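Local coordinates for protein putative alcohol dehydrogenase (Sinorhizobium meliloti, PDB 4J6F) that probably catalyses the NAD(P)-dependent oxidation of alcohols to aldehydes or ketones, as a member of the medium-chain dehydrogenase/reductase superfamily, at residues A[34-42]-A[103-111]; A[43-51]-A[358-366]. All blocks are in the same frame, centred on the assembly; numbering follows the deposited sequence.

Contact 1: residues A[34-42]-A[103-111]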
loop_
_atom_site.group_PDB
_atom_site.type_symbol
_atom_site.label_atom_id
_atom_site.label_comp_id
_atom_site.label_asym_id
_atom_site.label_seq_id
_atom_site.Cartn_x
_atom_site.Cartn_y
_atom_site.Cartn_z
HETATM N N MSE A 34 32.088 -4.710 32.987
HETATM C CA MSE A 34 32.043 -3.434 32.271
HETATM C C MSE A 34 30.890 -2.568 32.718
HETATM O O MSE A 34 30.003 -2.992 33.479
HETATM C CB MSE A 34 31.920 -3.694 30.770
HETATM C CG MSE A 34 30.682 -4.540 30.474
HETATM SE SE MSE A 34 30.276 -4.550 28.547
HETATM C CE MSE A 34 28.720 -5.756 28.464
ATOM N N THR A 35 30.916 -1.334 32.223
ATOM C CA THR A 35 29.861 -0.361 32.422
ATOM C C THR A 35 28.865 -0.474 31.273
ATOM O O THR A 35 29.259 -0.672 30.118
ATOM C CB THR A 35 30.474 1.047 32.460
ATOM O OG1 THR A 35 31.261 1.177 33.646
ATOM C CG2 THR A 35 29.421 2.106 32.472
ATOM N N ALA A 36 27.577 -0.381 31.589
ATOM C CA ALA A 36 26.529 -0.428 30.569
ATOM C C ALA A 36 25.254 0.163 31.111
ATOM O O ALA A 36 25.008 0.127 32.323
ATOM C CB ALA A 36 26.268 -1.855 30.103
ATOM N N VAL A 37 24.447 0.710 30.206
ATOM C CA VAL A 37 23.122 1.180 30.562
ATOM C C VAL A 37 22.160 0.047 30.268
ATOM O O VAL A 37 22.061 -0.408 29.132
ATOM C CB VAL A 37 22.748 2.463 29.810
ATOM C CG1 VAL A 37 21.264 2.757 29.967
ATOM C CG2 VAL A 37 23.598 3.627 30.308
ATOM N N LEU A 38 21.484 -0.411 31.319
ATOM C CA LEU A 38 20.590 -1.563 31.263
ATOM C C LEU A 38 19.128 -1.153 31.227
ATOM O O LEU A 38 18.685 -0.327 32.039
ATOM C CB LEU A 38 20.805 -2.465 32.485
ATOM C CG LEU A 38 22.158 -3.160 32.697
ATOM C CD1 LEU A 38 22.129 -3.963 33.988
ATOM C CD2 LEU A 38 22.506 -4.061 31.515
ATOM N N LEU A 39 18.386 -1.736 30.285
ATOM C CA LEU A 39 16.935 -1.656 30.281
ATOM C C LEU A 39 16.379 -2.825 31.096
ATOM O O LEU A 39 16.643 -3.981 30.780
ATOM C CB LEU A 39 16.414 -1.706 28.856
ATOM C CG LEU A 39 14.897 -1.756 28.700
ATOM C CD1 LEU A 39 14.305 -0.413 29.081
ATOM C CD2 LEU A 39 14.520 -2.115 27.271
ATOM N N THR A 40 15.599 -2.514 32.130
ATOM C CA THR A 40 15.217 -3.491 33.159
ATOM C C THR A 40 13.742 -3.893 33.134
ATOM O O THR A 40 13.315 -4.745 33.910
ATOM C CB THR A 40 15.563 -2.966 34.565
ATOM O OG1 THR A 40 14.766 -1.814 34.854
ATOM C CG2 THR A 40 17.030 -2.579 34.652
ATOM N N GLY A 41 12.973 -3.287 32.241
ATOM C CA GLY A 41 11.557 -3.590 32.081
ATOM C C GLY A 41 10.979 -2.409 31.337
ATOM O O GLY A 41 11.697 -1.425 31.112
ATOM N N HIS A 42 9.705 -2.489 30.946
ATOM C CA HIS A 42 9.039 -1.363 30.272
ATOM C C HIS A 42 8.653 -0.242 31.254
ATOM O O HIS A 42 8.436 -0.492 32.447
ATOM C CB HIS A 42 7.818 -1.820 29.478
ATOM C CG HIS A 42 8.141 -2.761 28.360
ATOM N ND1 HIS A 42 8.779 -2.359 27.205
ATOM C CD2 HIS A 42 7.897 -4.086 28.212
ATOM C CE1 HIS A 42 8.927 -3.399 26.401
ATOM N NE2 HIS A 42 8.398 -4.457 26.988
ATOM N N THR A 103 11.755 -11.739 21.652
ATOM C CA THR A 103 13.150 -12.051 21.952
ATOM C C THR A 103 13.778 -11.010 22.895
ATOM O O THR A 103 14.962 -11.091 23.250
ATOM C CB THR A 103 13.987 -12.113 20.660
ATOM O OG1 THR A 103 13.811 -10.895 19.933
ATOM C CG2 THR A 103 13.587 -13.299 19.794
ATOM N N LEU A 104 12.987 -10.020 23.282
ATOM C CA LEU A 104 13.402 -9.083 24.313
ATOM C C LEU A 104 13.400 -9.753 25.697
ATOM O O LEU A 104 12.373 -10.251 26.154
ATOM C CB LEU A 104 12.499 -7.849 24.304
ATOM C CG LEU A 104 12.895 -6.733 25.277
ATOM C CD1 LEU A 104 14.322 -6.258 25.037
ATOM C CD2 LEU A 104 11.932 -5.559 25.195
ATOM N N THR A 105 14.561 -9.780 26.343
ATOM C CA THR A 105 14.666 -10.247 27.728
ATOM C C THR A 105 15.383 -9.205 28.614
ATOM O O THR A 105 16.318 -8.534 28.171
ATOM C CB THR A 105 15.390 -11.612 27.830
ATOM O OG1 THR A 105 16.749 -11.470 27.408
ATOM C CG2 THR A 105 14.711 -12.672 26.979
ATOM N N PHE A 106 14.950 -9.075 29.865
ATOM C CA PHE A 106 15.517 -8.068 30.763
ATOM C C PHE A 106 16.520 -8.659 31.725
ATOM O O PHE A 106 16.303 -9.748 32.226
ATOM C CB PHE A 106 14.412 -7.328 31.504
ATOM C CG PHE A 106 13.417 -6.681 30.585
ATOM C CD1 PHE A 106 13.788 -5.596 29.790
ATOM C CD2 PHE A 106 12.116 -7.171 30.489
ATOM C CE1 PHE A 106 12.873 -4.999 28.930
ATOM C CE2 PHE A 106 11.197 -6.578 29.628
ATOM C CZ PHE A 106 11.576 -5.487 28.849
ATOM N N PRO A 107 17.637 -7.949 31.980
ATOM C CA PRO A 107 18.018 -6.636 31.440
ATOM C C PRO A 107 18.539 -6.708 30.008
ATOM O O PRO A 107 19.054 -7.736 29.603
ATOM C CB PRO A 107 19.139 -6.191 32.380
ATOM C CG PRO A 107 19.769 -7.461 32.804
ATOM C CD PRO A 107 18.663 -8.472 32.901
ATOM N N ARG A 108 18.400 -5.620 29.262
ATOM C CA ARG A 108 18.875 -5.560 27.878
ATOM C C ARG A 108 19.688 -4.301 27.664
ATOM O O ARG A 108 19.265 -3.217 28.042
ATOM C CB ARG A 108 17.694 -5.601 26.886
ATOM C CG ARG A 108 17.985 -5.057 25.488
ATOM C CD ARG A 108 18.776 -6.017 24.594
ATOM N NE ARG A 108 18.025 -7.237 24.313
ATOM C CZ ARG A 108 18.304 -8.433 24.828
ATOM N NH1 ARG A 108 17.546 -9.479 24.520
ATOM N NH2 ARG A 108 19.345 -8.584 25.634
ATOM N N ILE A 109 20.860 -4.450 27.073
ATOM C CA ILE A 109 21.595 -3.292 26.617
ATOM C C ILE A 109 21.050 -2.920 25.241
ATOM O O ILE A 109 21.142 -3.710 24.295
ATOM C CB ILE A 109 23.108 -3.582 26.498
ATOM C CG1 ILE A 109 23.682 -3.959 27.863
ATOM C CG2 ILE A 109 23.836 -2.373 25.898
ATOM C CD1 ILE A 109 24.983 -4.725 27.807
ATOM N N GLN A 110 20.491 -1.722 25.129
ATOM C CA GLN A 110 20.005 -1.222 23.836
ATOM C C GLN A 110 21.156 -0.583 23.007
ATOM O O GLN A 110 22.338 -0.661 23.384
ATOM C CB GLN A 110 18.850 -0.230 24.052
ATOM C CG GLN A 110 17.762 -0.724 24.994
ATOM C CD GLN A 110 16.571 0.201 25.057
ATOM O OE1 GLN A 110 16.400 0.929 26.034
ATOM N NE2 GLN A 110 15.733 0.188 24.009
ATOM N N GLY A 111 20.811 0.051 21.886
ATOM C CA GLY A 111 21.797 0.741 21.065
ATOM C C GLY A 111 22.013 -0.020 19.783
ATOM O O GLY A 111 22.449 -1.171 19.808
HETATM O O HOH W 1 20.136 0.089 27.378
#
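Leu39 and Arg108 clasp each other through their backbones in a single antiparallel hydrogen-bonded pair. Leu39 N donates to Arg108 O at 2.8 Å, nearly straight at 166°, and Arg108 N returns a bond of 2.8 Å to Leu39 O, lying in the carbonyl plane on a lone pair. Leu39 O also receives a CA-H...O contact from Pro107 CA, at 3.1 Å, next to the cis peptide bond that precedes the proline. One water extends the link, donating to Val37 O and accepting from Gln110 N.

Aromatic contacts gather where the strand ends. Gly41 CA sits over the centre of the Phe106 ring, 3.6 Å from the centroid and almost on its normal, a CH-pi contact. The same ring turns its CZ edge to the face of His42 in a T-shaped stack, with centroids 5.4 Å apart and planes at 86°. His42 ND1 is hydrogen-bonded to Arg81 O, which fixes this imidazole against helix 75-82.

In the fold, the pairing fastens the end of strand 33-39, part of the N-terminal three-stranded antiparallel sheet, to the loop leading into strand 113-121 of the GroES-like catalytic domain.

Apolar side chains pack around the backbone pair. Leu39 turns CG away from its own amide nitrogen (chi1 175°), which carries CD2 to the edge of Phe106 at CE1, 3.7 Å away, and the side chain crosses Gln110, whose NE2 is hydrogen-bonded to Asp77 O. Nearer the start of the strand segment, Met34 CE (a selenomethionine) and Ala36 CB both receive Ile109 CD1, the first tip to tip. Leu38 lies alongside Pro107, pointing the same way, while its CD2 reaches Ile109 CG1 at 3.8 Å.

Contact 2: residues A[43-51]-A[358-366]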
loop_
_atom_site.group_PDB
_atom_site.type_symbol
_atom_site.label_atom_id
_atom_site.label_comp_id
_atom_site.label_asym_id
_atom_site.label_seq_id
_atom_site.Cartn_x
_atom_site.Cartn_y
_atom_site.Cartn_z
ATOM N N GLY A 43 8.574 0.985 30.738
ATOM C CA GLY A 43 8.279 2.156 31.554
ATOM C C GLY A 43 9.110 3.375 31.192
ATOM O O GLY A 43 9.533 3.545 30.034
ATOM N N GLY A 44 9.356 4.226 32.186
ATOM C CA GLY A 44 10.043 5.494 31.950
ATOM C C GLY A 44 11.546 5.424 32.124
ATOM O O GLY A 44 12.092 4.366 32.411
ATOM N N LEU A 45 12.196 6.566 32.146
ATOM C CA LEU A 45 13.636 6.597 32.162
ATOM C C LEU A 45 14.160 5.807 33.348
ATOM O O LEU A 45 15.242 5.252 33.287
ATOM C CB LEU A 45 14.130 8.034 32.251
ATOM C CG LEU A 45 13.925 8.949 31.053
ATOM C CD1 LEU A 45 14.431 10.333 31.390
ATOM C CD2 LEU A 45 14.648 8.421 29.834
ATOM N N GLU A 46 13.422 5.779 34.446
ATOM C CA GLU A 46 13.915 5.098 35.651
ATOM C C GLU A 46 14.157 3.597 35.429
ATOM O O GLU A 46 14.879 2.965 36.208
ATOM C CB GLU A 46 13.029 5.380 36.875
ATOM C CG GLU A 46 11.738 4.563 36.972
ATOM C CD GLU A 46 10.590 5.074 36.096
ATOM O OE1 GLU A 46 9.585 4.331 35.988
ATOM O OE2 GLU A 46 10.667 6.198 35.523
ATOM N N LYS A 47 13.580 3.051 34.354
ATOM C CA LYS A 47 13.865 1.682 33.908
ATOM C C LYS A 47 15.250 1.521 33.242
ATOM O O LYS A 47 15.704 0.395 33.002
ATOM C CB LYS A 47 12.765 1.159 32.974
ATOM C CG LYS A 47 11.358 1.099 33.568
ATOM C CD LYS A 47 11.240 0.122 34.737
ATOM C CE LYS A 47 9.890 0.258 35.434
ATOM N NZ LYS A 47 9.539 -0.902 36.302
ATOM N N LEU A 48 15.930 2.633 32.958
ATOM C CA LEU A 48 17.305 2.566 32.444
ATOM C C LEU A 48 18.315 2.763 33.562
ATOM O O LEU A 48 18.491 3.880 34.034
ATOM C CB LEU A 48 17.556 3.605 31.346
ATOM C CG LEU A 48 16.700 3.580 30.076
ATOM C CD1 LEU A 48 16.787 4.936 29.391
ATOM C CD2 LEU A 48 17.061 2.441 29.123
ATOM N N VAL A 49 18.992 1.688 33.962
ATOM C CA VAL A 49 19.975 1.751 35.052
ATOM C C VAL A 49 21.417 1.701 34.545
ATOM O O VAL A 49 21.803 0.771 33.828
ATOM C CB VAL A 49 19.752 0.621 36.081
ATOM C CG1 VAL A 49 20.682 0.790 37.273
ATOM C CG2 VAL A 49 18.302 0.606 36.543
ATOM N N TYR A 50 22.200 2.709 34.924
ATOM C CA TYR A 50 23.626 2.756 34.626
ATOM C C TYR A 50 24.330 1.807 35.574
ATOM O O TYR A 50 24.318 2.034 36.785
ATOM C CB TYR A 50 24.133 4.177 34.848
ATOM C CG TYR A 50 25.577 4.422 34.473
ATOM C CD1 TYR A 50 25.990 4.385 33.139
ATOM C CD2 TYR A 50 26.523 4.739 35.448
ATOM C CE1 TYR A 50 27.309 4.630 32.785
ATOM C CE2 TYR A 50 27.847 4.982 35.110
ATOM C CZ TYR A 50 28.243 4.929 33.779
ATOM O OH TYR A 50 29.568 5.172 33.433
ATOM N N SER A 51 24.935 0.745 35.045
ATOM C CA SER A 51 25.583 -0.258 35.909
ATOM C C SER A 51 27.073 -0.350 35.701
ATOM O O SER A 51 27.565 -0.147 34.591
ATOM C CB SER A 51 24.960 -1.632 35.732
ATOM O OG SER A 51 23.553 -1.519 35.793
ATOM N N LEU A 358 28.153 7.989 28.062
ATOM C CA LEU A 358 27.285 6.901 28.515
ATOM C C LEU A 358 26.752 7.157 29.932
ATOM O O LEU A 358 25.608 6.838 30.241
ATOM C CB LEU A 358 28.025 5.560 28.430
ATOM C CG LEU A 358 27.254 4.266 28.687
ATOM C CD1 LEU A 358 26.135 4.060 27.681
ATOM C CD2 LEU A 358 28.204 3.083 28.653
ATOM N N SER A 359 27.580 7.755 30.778
ATOM C CA SER A 359 27.181 8.059 32.142
ATOM C C SER A 359 26.062 9.094 32.228
ATOM O O SER A 359 25.493 9.294 33.286
ATOM C CB SER A 359 28.378 8.545 32.942
ATOM O OG SER A 359 28.911 9.710 32.348
ATOM N N GLU A 360 25.741 9.760 31.133
ATOM C CA GLU A 360 24.668 10.742 31.171
ATOM C C GLU A 360 23.528 10.404 30.187
ATOM O O GLU A 360 22.941 11.283 29.517
ATOM C CB GLU A 360 25.240 12.142 30.975
ATOM C CG GLU A 360 25.875 12.679 32.246
ATOM C CD GLU A 360 26.887 13.787 32.011
ATOM O OE1 GLU A 360 26.795 14.482 30.975
ATOM O OE2 GLU A 360 27.782 13.952 32.872
ATOM N N PHE A 361 23.205 9.111 30.141
ATOM C CA PHE A 361 22.156 8.599 29.276
ATOM C C PHE A 361 20.768 9.233 29.478
ATOM O O PHE A 361 20.029 9.429 28.511
ATOM C CB PHE A 361 22.061 7.078 29.367
ATOM C CG PHE A 361 21.405 6.468 28.167
ATOM C CD1 PHE A 361 22.160 6.115 27.059
ATOM C CD2 PHE A 361 20.016 6.297 28.115
ATOM C CE1 PHE A 361 21.548 5.573 25.940
ATOM C CE2 PHE A 361 19.399 5.760 26.997
ATOM C CZ PHE A 361 20.168 5.397 25.909
ATOM N N HIS A 362 20.415 9.549 30.719
ATOM C CA HIS A 362 19.116 10.139 31.001
ATOM C C HIS A 362 19.011 11.504 30.342
ATOM O O HIS A 362 17.987 11.826 29.726
ATOM C CB HIS A 362 18.848 10.186 32.510
ATOM C CG HIS A 362 18.606 8.833 33.114
ATOM N ND1 HIS A 362 17.478 8.531 33.847
ATOM C CD2 HIS A 362 19.337 7.690 33.067
ATOM C CE1 HIS A 362 17.532 7.268 34.239
ATOM N NE2 HIS A 362 18.646 6.735 33.773
ATOM N N ARG A 363 20.089 12.280 30.426
ATOM C CA ARG A 363 20.131 13.589 29.789
ATOM C C ARG A 363 20.080 13.413 28.270
ATOM O O ARG A 363 19.368 14.150 27.580
ATOM C CB ARG A 363 21.380 14.359 30.216
ATOM C CG ARG A 363 21.354 15.840 29.873
ATOM C CD ARG A 363 22.679 16.520 30.203
ATOM N NE ARG A 363 23.438 16.829 28.989
ATOM C CZ ARG A 363 24.603 16.277 28.654
ATOM N NH1 ARG A 363 25.204 16.625 27.516
ATOM N NH2 ARG A 363 25.174 15.380 29.448
ATOM N N ALA A 364 20.820 12.420 27.766
ATOM C CA ALA A 364 20.852 12.110 26.335
ATOM C C ALA A 364 19.477 11.781 25.770
ATOM O O ALA A 364 19.085 12.300 24.724
ATOM C CB ALA A 364 21.797 10.963 26.065
ATOM N N GLN A 365 18.734 10.917 26.456
ATOM C CA GLN A 365 17.456 10.487 25.919
ATOM C C GLN A 365 16.350 11.535 26.093
ATOM O O GLN A 365 15.384 11.569 25.307
ATOM C CB GLN A 365 17.038 9.144 26.495
ATOM C CG GLN A 365 15.903 8.532 25.712
ATOM C CD GLN A 365 15.985 7.043 25.691
ATOM O OE1 GLN A 365 15.719 6.393 26.690
ATOM N NE2 GLN A 365 16.362 6.487 24.546
ATOM N N THR A 366 16.494 12.380 27.118
ATOM C CA THR A 366 15.588 13.507 27.304
ATOM C C THR A 366 15.759 14.431 26.104
ATOM O O THR A 366 14.783 14.774 25.416
ATOM C CB THR A 366 15.825 14.239 28.637
ATOM O OG1 THR A 366 15.815 13.294 29.709
ATOM C CG2 THR A 366 14.730 15.198 28.909
#
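His362 holds CG anti to its carbonyl carbon (chi1 -70°), which swings the imidazole off the first turns of helix 361-370 toward Leu45 and Leu48; Tyr50, with CG anti to the backbone N, extends its ring to Ser359. The imidazole makes the one hydrogen bond between the segments: NE2 donates to Leu48 O at 2.9 Å, with the oxygen close to the ring plane and an N-H...O angle of 149°. Its ND1 packs on Leu45 CB at 3.7 Å. Without the imidazole, as with an alanine in place of His362, Leu48 O would probably lose this donor and a gap would open beside Leu45.

Over one face of Tyr50 lies Ser359 CA, 3.9 Å from the ring centroid in a CH-pi contact, while Leu358 CG approaches CE1. Leu48 points toward the helix, its CD1 meeting the edge of Phe361 at CE2, 3.6 Å away, and crossing the Gln365 side chain at about a right angle. Farther along the helix, Leu45 CD1 reaches Thr366 OG1, a hydroxyl that donates back to His362 O. Arg81 of helix 75-82 touches both Leu45 and Leu48.

The axes of strand 48-51 and helical segment 361-366 come within 10.2 Å, at 144° between their directions: this is alpha/beta packing of a helix against a strand, joining the N-terminal antiparallel sheet to helix 361-370, which lies between strands 352-357 and 376-380 in the chain.

Overall arrangement
The centres of the two contacts lie about 11 Å apart, on the same side of the chain's centre. They share the three-stranded antiparallel sheet, in which strand 33-39 of contact 1 and strand 48-51 of contact 2 are neighbours, probably hydrogen-bonded through Leu38 N to Val49 O and Ser51 N to Ala36 O. Along the chain the segments alternate: 34-42, 43-51, 103-111, 358-366. The N-terminal hairpin thus has one strand tied to the loop before strand 113-121 and the other to a helix close to the C-terminus. Helix 75-82 borders both contacts, so chain regions far apart in sequence meet around this small sheet.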